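Local coordinates for Er-derived vesicles protein ERV41 (Saccharomyces cerevisiae, PDB 3ZLC) that is a constituent of COPII-coated vesicles needed for efficient transport of some secretory proteins to the Golgi, and also facilitates retrograde transport (lumenal domain only here), at residues 61-73 / 171-183. Numbering follows the deposited sequence.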
ATOM      1  N   PHE A  61       1.776  14.768  -4.353  1.00 18.87           N
ATOM      2  CA  PHE A  61       1.879  14.827  -5.804  1.00 19.92           C
ATOM      3  C   PHE A  61       1.775  13.433  -6.387  1.00 19.23           C
ATOM      4  O   PHE A  61       1.998  12.431  -5.698  1.00 19.44           O
ATOM      5  CB  PHE A  61       3.181  15.510  -6.257  1.00 21.26           C
ATOM      6  CG  PHE A  61       4.413  14.635  -6.152  1.00 23.35           C
ATOM      7  CD1 PHE A  61       5.054  14.450  -4.928  1.00 20.98           C
ATOM      8  CD2 PHE A  61       4.942  14.011  -7.286  1.00 19.81           C
ATOM      9  CE1 PHE A  61       6.201  13.654  -4.836  1.00 24.63           C
ATOM     10  CE2 PHE A  61       6.095  13.215  -7.204  1.00 21.43           C
ATOM     11  CZ  PHE A  61       6.721  13.040  -5.982  1.00 18.80           C
ATOM     12  N   ILE A  62       1.410  13.364  -7.658  1.00 18.80           N
ATOM     13  CA  ILE A  62       1.375  12.072  -8.323  1.00 20.73           C
ATOM     14  C   ILE A  62       2.539  12.040  -9.296  1.00 24.27           C
ATOM     15  O   ILE A  62       2.613  12.877 -10.200  1.00 19.60           O
ATOM     16  CB  ILE A  62       0.052  11.854  -9.056  1.00 26.65           C
ATOM     17  CG1 ILE A  62      -1.109  11.922  -8.047  1.00 28.26           C
ATOM     18  CG2 ILE A  62       0.070  10.498  -9.769  1.00 28.48           C
ATOM     19  CD1 ILE A  62      -2.479  12.090  -8.684  1.00 37.59           C
ATOM     20  N   PRO A  63       3.475  11.094  -9.094  1.00 21.24           N
ATOM     21  CA  PRO A  63       4.679  11.075  -9.932  1.00 18.11           C
ATOM     22  C   PRO A  63       4.381  10.670 -11.372  1.00 24.12           C
ATOM     23  O   PRO A  63       3.309  10.138 -11.650  1.00 19.13           O
ATOM     24  CB  PRO A  63       5.555   9.998  -9.273  1.00 25.65           C
ATOM     25  CG  PRO A  63       4.989   9.798  -7.890  1.00 24.22           C
ATOM     26  CD  PRO A  63       3.511  10.047  -8.054  1.00 20.24           C
ATOM     27  N   TYR A  64       5.307  10.943 -12.288  1.00 21.06           N
ATOM     28  CA  TYR A  64       5.188  10.415 -13.647  1.00 20.15           C
ATOM     29  C   TYR A  64       5.380   8.896 -13.655  1.00 18.89           C
ATOM     30  O   TYR A  64       5.710   8.317 -12.624  1.00 17.77           O
ATOM     31  CB  TYR A  64       6.189  11.108 -14.561  1.00 21.86           C
ATOM     32  CG  TYR A  64       5.821  12.542 -14.819  1.00 26.47           C
ATOM     33  CD1 TYR A  64       4.619  12.860 -15.444  1.00 34.52           C
ATOM     34  CD2 TYR A  64       6.658  13.582 -14.429  1.00 29.50           C
ATOM     35  CE1 TYR A  64       4.264  14.174 -15.685  1.00 40.22           C
ATOM     36  CE2 TYR A  64       6.307  14.911 -14.670  1.00 39.30           C
ATOM     37  CZ  TYR A  64       5.106  15.191 -15.297  1.00 40.30           C
ATOM     38  OH  TYR A  64       4.724  16.490 -15.541  1.00 46.73           O
ATOM     39  N   ASP A  65       5.155   8.260 -14.811  1.00 22.92           N
ATOM     40  CA  ASP A  65       5.239   6.799 -14.943  1.00 21.46           C
ATOM     41  C   ASP A  65       4.470   6.050 -13.868  1.00 18.41           C
ATOM     42  O   ASP A  65       4.931   5.024 -13.355  1.00 23.48           O
ATOM     43  CB  ASP A  65       6.700   6.355 -14.963  1.00 23.93           C
ATOM     44  CG  ASP A  65       7.519   7.179 -15.900  1.00 20.68           C
ATOM     45  OD1 ASP A  65       6.965   7.593 -16.936  1.00 21.31           O
ATOM     46  OD2 ASP A  65       8.698   7.445 -15.591  1.00 29.18           O
ATOM     47  N   THR A  66       3.293   6.577 -13.557  1.00 19.33           N
ATOM     48  CA  THR A  66       2.401   6.020 -12.536  1.00 15.42           C
ATOM     49  C   THR A  66       1.017   5.840 -13.141  1.00 19.13           C
ATOM     50  O   THR A  66       0.469   6.774 -13.749  1.00 18.47           O
ATOM     51  CB  THR A  66       2.330   6.964 -11.309  1.00 19.01           C
ATOM     52  OG1 THR A  66       3.612   6.995 -10.687  1.00 23.62           O
ATOM     53  CG2 THR A  66       1.283   6.485 -10.253  1.00 15.92           C
ATOM     54  N   LYS A  67       0.477   4.626 -13.020  1.00 15.13           N
ATOM     55  CA  LYS A  67      -0.873   4.329 -13.473  1.00 17.90           C
ATOM     56  C   LYS A  67      -1.820   5.079 -12.565  1.00 27.26           C
ATOM     57  O   LYS A  67      -1.656   5.086 -11.333  1.00 21.51           O
ATOM     58  CB  LYS A  67      -1.186   2.833 -13.309  1.00 24.58           C
ATOM     59  CG  LYS A  67      -0.307   1.916 -14.111  1.00 23.49           C
ATOM     60  CD  LYS A  67      -0.289   0.503 -13.513  1.00 30.91           C
ATOM     61  CE  LYS A  67      -1.624  -0.199 -13.579  1.00 35.67           C
ATOM     62  NZ  LYS A  67      -1.447  -1.716 -13.707  1.00 34.11           N
ATOM     63  N   VAL A  68      -2.829   5.688 -13.161  1.00 25.07           N
ATOM     64  CA  VAL A  68      -3.767   6.504 -12.404  1.00 28.60           C
ATOM     65  C   VAL A  68      -5.114   5.805 -12.500  1.00 51.32           C
ATOM     66  O   VAL A  68      -5.856   5.991 -13.464  1.00 54.36           O
ATOM     67  CB  VAL A  68      -3.779   7.915 -12.950  1.00 33.32           C
ATOM     68  CG1 VAL A  68      -4.631   8.790 -12.087  1.00 42.00           C
ATOM     69  CG2 VAL A  68      -2.361   8.436 -12.946  1.00 34.83           C
ATOM     70  N   ASN A  69      -5.408   5.019 -11.464  1.00 72.38           N
ATOM     71  CA  ASN A  69      -6.166   3.771 -11.598  1.00 85.64           C
ATOM     72  C   ASN A  69      -7.637   3.781 -11.231  1.00 87.73           C
ATOM     73  O   ASN A  69      -8.242   2.719 -11.047  1.00 86.09           O
ATOM     74  CB  ASN A  69      -5.508   2.681 -10.767  1.00 97.38           C
ATOM     75  CG  ASN A  69      -4.025   2.577 -11.013  1.00111.51           C
ATOM     76  OD1 ASN A  69      -3.553   1.628 -11.639  1.00117.75           O
ATOM     77  ND2 ASN A  69      -3.276   3.543 -10.510  1.00116.06           N
ATOM     78  N   ASP A  70      -8.210   4.962 -11.096  1.00 84.88           N
ATOM     79  CA  ASP A  70      -9.651   5.057 -11.000  1.00 82.37           C
ATOM     80  C   ASP A  70     -10.113   5.962 -12.132  1.00 91.18           C
ATOM     81  O   ASP A  70     -10.897   6.893 -11.929  1.00 90.32           O
ATOM     82  CB  ASP A  70     -10.080   5.555  -9.619  1.00 69.67           C
ATOM     83  CG  ASP A  70      -9.467   6.893  -9.253  1.00 56.90           C
ATOM     84  OD1 ASP A  70      -8.258   7.145  -9.540  1.00 25.75           O
ATOM     85  OD2 ASP A  70     -10.223   7.700  -8.669  1.00 58.99           O
ATOM     86  N   ILE A  71      -9.581   5.662 -13.322  1.00 99.13           N
ATOM     87  CA  ILE A  71      -9.842   6.376 -14.576  1.00103.57           C
ATOM     88  C   ILE A  71     -11.310   6.748 -14.708  1.00109.04           C
ATOM     89  O   ILE A  71     -11.658   7.885 -15.032  1.00107.86           O
ATOM     90  CB  ILE A  71      -9.458   5.491 -15.786  1.00100.04           C
ATOM     91  CG1 ILE A  71      -8.044   4.915 -15.612  1.00 93.47           C
ATOM     92  CG2 ILE A  71      -9.614   6.265 -17.091  1.00101.48           C
ATOM     93  CD1 ILE A  71      -6.979   5.593 -16.461  1.00 88.53           C
ATOM     94  N   ASN A  72     -12.156   5.755 -14.453  1.00115.42           N
ATOM     95  CA  ASN A  72     -13.597   5.923 -14.318  1.00119.18           C
ATOM     96  C   ASN A  72     -14.006   7.063 -13.386  1.00118.52           C
ATOM     97  O   ASN A  72     -14.845   7.892 -13.752  1.00120.10           O
ATOM     98  CB  ASN A  72     -14.182   4.617 -13.777  1.00121.98           C
ATOM     99  CG  ASN A  72     -13.299   3.986 -12.700  1.00121.98           C
ATOM    100  OD1 ASN A  72     -13.062   4.583 -11.646  1.00119.89           O
ATOM    101  ND2 ASN A  72     -12.813   2.778 -12.962  1.00121.30           N
ATOM    102  N   GLU A  73     -13.367   7.088 -12.210  1.00115.40           N
ATOM    103  CA  GLU A  73     -13.779   7.813 -10.992  1.00111.27           C
ATOM    104  C   GLU A  73     -14.732   6.961 -10.156  1.00107.90           C
ATOM    105  O   GLU A  73     -14.360   6.434  -9.109  1.00104.82           O
ATOM    106  CB  GLU A  73     -14.390   9.195 -11.260  1.00111.36           C
ATOM    107  CG  GLU A  73     -13.467  10.178 -11.951  1.00109.98           C
ATOM    108  CD  GLU A  73     -14.231  11.199 -12.767  1.00112.91           C
ATOM    109  OE1 GLU A  73     -14.820  10.812 -13.800  1.00113.00           O
ATOM    110  OE2 GLU A  73     -14.246  12.386 -12.379  1.00114.59           O
ATOM    111  N   ASP A 171       7.283  -7.904 -10.089  1.00 15.70           N
ATOM    112  CA  ASP A 171       6.341  -7.070 -10.815  1.00 16.13           C
ATOM    113  C   ASP A 171       5.094  -7.063  -9.955  1.00 12.38           C
ATOM    114  O   ASP A 171       4.266  -7.962 -10.060  1.00 11.97           O
ATOM    115  CB  ASP A 171       6.057  -7.681 -12.202  1.00 15.60           C
ATOM    116  CG  ASP A 171       5.230  -6.747 -13.092  1.00 21.36           C
ATOM    117  OD1 ASP A 171       4.640  -5.793 -12.542  1.00 18.72           O
ATOM    118  OD2 ASP A 171       5.169  -6.950 -14.330  1.00 17.95           O
ATOM    119  N   ASN A 172       4.996  -6.088  -9.052  1.00 12.26           N
ATOM    120  CA  ASN A 172       3.894  -6.021  -8.094  1.00 15.52           C
ATOM    121  C   ASN A 172       2.738  -5.230  -8.695  1.00 11.66           C
ATOM    122  O   ASN A 172       2.944  -4.127  -9.211  1.00 12.43           O
ATOM    123  CB  ASN A 172       4.365  -5.320  -6.803  1.00 11.51           C
ATOM    124  CG  ASN A 172       5.521  -6.043  -6.142  1.00 16.94           C
ATOM    125  OD1 ASN A 172       5.401  -7.233  -5.797  1.00 11.26           O
ATOM    126  ND2 ASN A 172       6.659  -5.350  -5.986  1.00 13.51           N
ATOM    127  N   PRO A 173       1.517  -5.774  -8.628  1.00 13.53           N
ATOM    128  CA  PRO A 173       0.422  -5.044  -9.280  1.00 17.44           C
ATOM    129  C   PRO A 173       0.228  -3.617  -8.748  1.00 17.12           C
ATOM    130  O   PRO A 173      -0.144  -2.737  -9.534  1.00 13.31           O
ATOM    131  CB  PRO A 173      -0.813  -5.871  -8.932  1.00 16.34           C
ATOM    132  CG  PRO A 173      -0.284  -7.268  -8.599  1.00 14.95           C
ATOM    133  CD  PRO A 173       1.115  -7.094  -8.097  1.00 12.36           C
ATOM    134  N   LEU A 174       0.448  -3.383  -7.452  1.00 10.76           N
ATOM    135  CA  LEU A 174       0.175  -2.038  -6.910  1.00 13.32           C
ATOM    136  C   LEU A 174       1.322  -1.043  -7.055  1.00 14.85           C
ATOM    137  O   LEU A 174       1.112   0.152  -6.851  1.00 12.64           O
ATOM    138  CB  LEU A 174      -0.298  -2.098  -5.451  1.00 13.41           C
ATOM    139  CG  LEU A 174      -1.549  -2.962  -5.275  1.00 18.87           C
ATOM    140  CD1 LEU A 174      -1.946  -2.976  -3.800  1.00 13.50           C
ATOM    141  CD2 LEU A 174      -2.698  -2.475  -6.167  1.00 10.83           C
ATOM    142  N   ASP A 175       2.518  -1.501  -7.435  1.00 12.50           N
ATOM    143  CA  ASP A 175       3.655  -0.582  -7.612  1.00 10.36           C
ATOM    144  C   ASP A 175       3.366   0.453  -8.678  1.00 10.93           C
ATOM    145  O   ASP A 175       2.835   0.117  -9.745  1.00 13.88           O
ATOM    146  CB  ASP A 175       4.935  -1.328  -8.051  1.00 13.71           C
ATOM    147  CG  ASP A 175       5.602  -2.073  -6.917  1.00 14.98           C
ATOM    148  OD1 ASP A 175       5.056  -2.073  -5.801  1.00 14.59           O
ATOM    149  OD2 ASP A 175       6.657  -2.703  -7.157  1.00 16.25           O
ATOM    150  N   ASN A 176       3.753   1.700  -8.411  1.00 12.14           N
ATOM    151  CA  ASN A 176       3.577   2.784  -9.373  1.00 12.09           C
ATOM    152  C   ASN A 176       2.117   2.936  -9.842  1.00 12.21           C
ATOM    153  O   ASN A 176       1.834   3.042 -11.028  1.00 12.83           O
ATOM    154  CB  ASN A 176       4.525   2.601 -10.571  1.00 15.75           C
ATOM    155  CG  ASN A 176       5.973   2.387 -10.142  1.00 22.39           C
ATOM    156  OD1 ASN A 176       6.546   1.325 -10.377  1.00 24.69           O
ATOM    157  ND2 ASN A 176       6.562   3.391  -9.495  1.00 20.07           N
ATOM    158  N   THR A 177       1.196   2.969  -8.887  1.00 12.08           N
ATOM    159  CA  THR A 177      -0.210   3.203  -9.193  1.00 13.79           C
ATOM    160  C   THR A 177      -0.697   4.310  -8.278  1.00 18.70           C
ATOM    161  O   THR A 177      -0.062   4.597  -7.269  1.00 17.67           O
ATOM    162  CB  THR A 177      -1.070   1.958  -8.928  1.00 18.56           C
ATOM    163  OG1 THR A 177      -1.003   1.632  -7.541  1.00 16.02           O
ATOM    164  CG2 THR A 177      -0.580   0.771  -9.759  1.00 16.63           C
ATOM    165  N   ALA A 178      -1.823   4.923  -8.620  1.00 13.02           N
ATOM    166  CA  ALA A 178      -2.389   5.986  -7.793  1.00 13.42           C
ATOM    167  C   ALA A 178      -3.905   5.967  -7.918  1.00 20.18           C
ATOM    168  O   ALA A 178      -4.448   5.584  -8.963  1.00 15.69           O
ATOM    169  CB  ALA A 178      -1.827   7.361  -8.226  1.00 14.30           C
ATOM    170  N   GLN A 179      -4.580   6.374  -6.851  1.00 14.08           N
ATOM    171  CA  GLN A 179      -6.015   6.623  -6.900  1.00 15.52           C
ATOM    172  C   GLN A 179      -6.286   8.006  -6.324  1.00 21.96           C
ATOM    173  O   GLN A 179      -5.741   8.379  -5.283  1.00 24.75           O
ATOM    174  CB  GLN A 179      -6.779   5.533  -6.132  1.00 21.04           C
ATOM    175  CG  GLN A 179      -6.745   4.176  -6.847  1.00 27.79           C
ATOM    176  CD  GLN A 179      -7.879   3.233  -6.453  1.00 36.95           C
ATOM    177  OE1 GLN A 179      -9.039   3.462  -6.797  1.00 34.88           O
ATOM    178  NE2 GLN A 179      -7.537   2.149  -5.748  1.00 27.33           N
ATOM    179  N   PHE A 180      -7.118   8.774  -7.015  1.00 21.31           N
ATOM    180  CA  PHE A 180      -7.528  10.063  -6.503  1.00 35.36           C
ATOM    181  C   PHE A 180      -8.886  10.453  -7.055  1.00 36.73           C
ATOM    182  O   PHE A 180      -9.276  10.047  -8.149  1.00 35.20           O
ATOM    183  CB  PHE A 180      -6.498  11.145  -6.830  1.00 39.36           C
ATOM    184  CG  PHE A 180      -6.541  11.601  -8.243  1.00 48.52           C
ATOM    185  CD1 PHE A 180      -7.361  12.657  -8.618  1.00 57.88           C
ATOM    186  CD2 PHE A 180      -5.763  10.984  -9.202  1.00 53.94           C
ATOM    187  CE1 PHE A 180      -7.414  13.080  -9.930  1.00 67.93           C
ATOM    188  CE2 PHE A 180      -5.800  11.412 -10.515  1.00 59.82           C
ATOM    189  CZ  PHE A 180      -6.631  12.455 -10.882  1.00 67.41           C
ATOM    190  N   ASN A 181      -9.589  11.270  -6.291  1.00 24.92           N
ATOM    191  CA  ASN A 181     -10.907  11.745  -6.683  1.00 29.03           C
ATOM    192  C   ASN A 181     -11.106  13.019  -5.895  1.00 26.54           C
ATOM    193  O   ASN A 181     -11.339  12.970  -4.685  1.00 28.65           O
ATOM    194  CB  ASN A 181     -11.991  10.709  -6.331  1.00 31.61           C
ATOM    195  CG  ASN A 181     -13.390  11.123  -6.801  1.00 39.76           C
ATOM    196  OD1 ASN A 181     -13.706  12.313  -6.921  1.00 35.51           O
ATOM    197  ND2 ASN A 181     -14.238  10.133  -7.054  1.00 47.17           N
ATOM    198  N   GLN A 182     -10.992  14.156  -6.570  1.00 28.76           N
ATOM    199  CA  GLN A 182     -11.054  15.439  -5.886  1.00 38.54           C
ATOM    200  C   GLN A 182     -12.450  15.690  -5.317  1.00 40.07           C
ATOM    201  O   GLN A 182     -12.616  16.496  -4.401  1.00 44.10           O
ATOM    202  CB  GLN A 182     -10.607  16.568  -6.827  1.00 44.28           C
ATOM    203  CG  GLN A 182      -9.240  16.319  -7.477  1.00 53.77           C
ATOM    204  CD  GLN A 182      -8.692  17.532  -8.217  1.00 64.05           C
ATOM    205  OE1 GLN A 182      -8.600  17.538  -9.449  1.00 71.18           O
ATOM    206  NE2 GLN A 182      -8.308  18.559  -7.465  1.00 65.30           N
ATOM    207  N   ASP A 183     -13.439  14.970  -5.840  1.00 39.81           N
ATOM    208  CA  ASP A 183     -14.817  15.091  -5.370  1.00 44.38           C
ATOM    209  C   ASP A 183     -15.153  14.103  -4.241  1.00 36.46           C
ATOM    210  O   ASP A 183     -16.132  14.283  -3.527  1.00 38.33           O
ATOM    211  CB  ASP A 183     -15.789  14.916  -6.544  1.00 50.14           C
ATOM    212  CG  ASP A 183     -15.658  16.024  -7.577  1.00 60.98           C
ATOM    213  OD1 ASP A 183     -15.254  17.148  -7.204  1.00 56.32           O
ATOM    214  OD2 ASP A 183     -15.958  15.769  -8.766  1.00 71.71           O
TER
HETATM  215  O   HOH W   1       4.894   5.762  -8.659  1.00 25.65           O
HETATM  216  O   HOH W   2      -2.270  -2.288 -11.224  1.00 35.79           O
HETATM  217  O   HOH W   3     -13.679  13.689  -9.776  1.00 61.60           O
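Lys67 and Thr177 face each other in a short parallel pairing, with Val68 beside Ala178 as the next bridge. Lys67 N gives its hydrogen to Asn176 O (2.9 Å), and Asn69 N to Ala178 O (2.7 Å). The tight part lies on the Val68 and Ala178 face. There Val68 CG1 reaches the edge of the Phe180 ring, 3.3 Å from CE2, because it stands anti to its own backbone N (chi1 -174°). Ile62 CD1 meets the ring obliquely, 3.5 Å from Phe180 CD2, while Ile62 CG2 and Thr66 CG2 both press on the methyl of Ala178. Asp70 extends the grip past the paired strands: its OD1 accepts from Phe180 N, which approaches from above the carboxylate plane, although this part of 61-73 is poorly ordered.

On the other face, Lys67 and Thr177 lie side by side, CD against CG2 at 3.8 Å, while Thr177 OG1 turns back to donate to Leu174 O (2.7 Å). A valine in place of Thr177 would probably leave Leu174 O without this hydroxyl and the preceding turn less firmly tied to the strand. Looser, water-bridged contacts lie at the margins: on the Lys67 face one water joins Lys67 NZ to Pro173 O, and at the Asn176 end another joins Thr66 OG1 to Asn176 ND2. Strand 67-68 thus forms one margin of a mixed six-stranded sheet in the lumenal domain, added in parallel to strand 177-179, whose other neighbour, 156-163, runs antiparallel and meets Asn176 and Thr177 in a G1 beta bulge opposite Ile158.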